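Local coordinates for protein BtGH115A (Bacteroides thetaiotaomicron, PDB 5BY3) that probably removes alpha-linked 4-O-methyl-glucuronic acid from decorated arabinogalactans, as a family GH115 glycoside hydrolase, at residues Ala554-Leu558 against Val559-Val563. Numbering follows the deposited sequence.
Sequences AYFEL and VKYPV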
loop_
_atom_site.group_PDB
_atom_site.type_symbol
_atom_site.label_atom_id
_atom_site.label_comp_id
_atom_site.label_asym_id
_atom_site.label_seq_id
_atom_site.Cartn_x
_atom_site.Cartn_y
_atom_site.Cartn_z
ATOM N N ALA A 554 9.576 19.110 0.314
ATOM C CA ALA A 554 8.652 18.126 -0.254
ATOM C C ALA A 554 9.181 17.628 -1.582
ATOM O O ALA A 554 9.033 16.440 -1.951
ATOM C CB ALA A 554 7.260 18.713 -0.431
ATOM N N TYR A 555 9.840 18.519 -2.302
ATOM C CA TYR A 555 10.386 18.085 -3.573
ATOM C C TYR A 555 11.516 17.068 -3.346
ATOM O O TYR A 555 11.589 16.066 -4.045
ATOM C CB TYR A 555 10.843 19.278 -4.415
ATOM C CG TYR A 555 11.244 18.911 -5.828
ATOM C CD1 TYR A 555 10.279 18.555 -6.788
ATOM C CD2 TYR A 555 12.581 18.904 -6.201
ATOM C CE1 TYR A 555 10.647 18.218 -8.085
ATOM C CE2 TYR A 555 12.955 18.584 -7.495
ATOM C CZ TYR A 555 11.999 18.237 -8.419
ATOM O OH TYR A 555 12.393 17.923 -9.678
ATOM N N PHE A 556 12.372 17.290 -2.364
ATOM C CA PHE A 556 13.471 16.357 -2.209
ATOM C C PHE A 556 12.906 14.999 -1.767
ATOM O O PHE A 556 13.260 13.952 -2.303
ATOM C CB PHE A 556 14.558 16.873 -1.244
ATOM C CG PHE A 556 15.810 16.030 -1.260
ATOM C CD1 PHE A 556 16.844 16.309 -2.155
ATOM C CD2 PHE A 556 15.938 14.918 -0.404
ATOM C CE1 PHE A 556 17.985 15.492 -2.197
ATOM C CE2 PHE A 556 17.071 14.114 -0.428
ATOM C CZ PHE A 556 18.102 14.403 -1.318
ATOM N N GLU A 557 11.999 15.071 -0.807
ATOM C CA GLU A 557 11.298 13.927 -0.234
ATOM C C GLU A 557 10.479 13.104 -1.218
ATOM O O GLU A 557 10.607 11.881 -1.223
ATOM C CB GLU A 557 10.414 14.397 0.925
ATOM C CG GLU A 557 11.222 14.717 2.156
ATOM C CD GLU A 557 10.431 15.454 3.187
ATOM O OE1 GLU A 557 9.386 14.928 3.620
ATOM O OE2 GLU A 557 10.882 16.554 3.583
ATOM N N LEU A 558 9.707 13.777 -2.074
ATOM C CA LEU A 558 8.708 13.109 -2.920
ATOM C C LEU A 558 9.131 12.862 -4.365
ATOM O O LEU A 558 8.639 11.939 -5.001
ATOM C CB LEU A 558 7.394 13.886 -2.869
ATOM C CG LEU A 558 6.854 14.136 -1.429
ATOM C CD1 LEU A 558 5.777 15.195 -1.421
ATOM C CD2 LEU A 558 6.322 12.889 -0.762
ATOM N N VAL A 559 10.042 13.671 -4.886
ATOM C CA VAL A 559 10.511 13.521 -6.265
ATOM C C VAL A 559 12.013 13.256 -6.324
ATOM O O VAL A 559 12.426 12.225 -6.826
ATOM C CB VAL A 559 10.099 14.734 -7.164
ATOM C CG1 VAL A 559 10.480 14.500 -8.603
ATOM C CG2 VAL A 559 8.603 14.949 -7.138
ATOM N N LYS A 560 12.824 14.169 -5.800
ATOM C CA LYS A 560 14.269 14.138 -6.046
ATOM C C LYS A 560 14.940 12.926 -5.387
ATOM O O LYS A 560 15.645 12.192 -6.067
ATOM C CB LYS A 560 14.927 15.469 -5.639
ATOM C CG LYS A 560 16.322 15.704 -6.201
ATOM C CD LYS A 560 16.711 17.173 -6.134
ATOM C CE LYS A 560 18.043 17.437 -6.821
ATOM N NZ LYS A 560 19.171 17.358 -5.857
ATOM N N TYR A 561 14.711 12.685 -4.098
ATOM C CA TYR A 561 15.319 11.494 -3.468
ATOM C C TYR A 561 14.945 10.177 -4.159
ATOM O O TYR A 561 15.875 9.452 -4.498
ATOM C CB TYR A 561 15.112 11.399 -1.939
ATOM C CG TYR A 561 15.918 10.251 -1.302
ATOM C CD1 TYR A 561 17.284 10.415 -0.974
ATOM C CD2 TYR A 561 15.337 8.995 -1.071
ATOM C CE1 TYR A 561 18.021 9.376 -0.427
ATOM C CE2 TYR A 561 16.064 7.974 -0.528
ATOM C CZ TYR A 561 17.406 8.163 -0.206
ATOM O OH TYR A 561 18.136 7.119 0.322
ATOM N N PRO A 562 13.621 9.862 -4.380
ATOM C CA PRO A 562 13.367 8.531 -5.003
ATOM C C PRO A 562 13.826 8.382 -6.435
ATOM O O PRO A 562 14.404 7.356 -6.773
ATOM C CB PRO A 562 11.844 8.323 -4.878
ATOM C CG PRO A 562 11.268 9.678 -4.604
ATOM C CD PRO A 562 12.361 10.528 -3.980
ATOM N N VAL A 563 13.616 9.378 -7.284
ATOM C CA VAL A 563 14.118 9.280 -8.677
ATOM C C VAL A 563 15.652 9.182 -8.740
ATOM O O VAL A 563 16.191 8.349 -9.487
ATOM C CB VAL A 563 13.577 10.383 -9.654
ATOM C CG1 VAL A 563 14.340 10.355 -10.986
ATOM C CG2 VAL A 563 12.100 10.169 -9.955
#
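Tyr555 and Val559, one turn apart on helix 552-580, form the tight flank of this contact: ring atom CE1 of Tyr555 lies 3.6 Å from CB of Val559, with CG1 of the valine set against CE1 and CZ. CG of Tyr555 is anti to the backbone N (chi1 -172°), which swings the ring forward along the helix, obliquely between Val559 and CB of Lys560. Beyond it, the hydroxyl is hydrogen-bonded to the carbonyl of Val540 in helix 523-543. Replacing Tyr555 by an alanine would probably leave Val559 without its aromatic neighbour and the Val540 carbonyl without this hydroxyl. On another flank Phe556 packs against Tyr561, its CE2 being 3.7 Å from CB of Tyr561, while the CA of that tyrosine sits over one face of the phenylalanine ring. The Tyr561 hydroxyl is hydrogen-bonded to Thr600 and Trp405, and the Tyr561 side chain is about 10 Å from the bound nickel ion. Lys560 marks the looser, partly exposed side: its CB and CD each lie 4.1 Å from Phe556 CD1, and its amine makes a long, weak ion pair with Glu541. Around Phe556-Leu558 the backbone widens into a pi-type turn. Tyr555 O accepts from both Val559 N (3.0 Å) and Lys560 N (2.9 Å), the second nearly straight at 172°, and Phe556 O takes the N-H of Tyr561. Pro562 has no N-H to offer, and its CD lies 3.5 Å from Glu557 O. The chemistry thus implies a kinked helix whose proline breaks the usual bonding, with i to i+5 bonds in the wide turn just before the proline kink and aromatic side chains joining it to neighbouring helices.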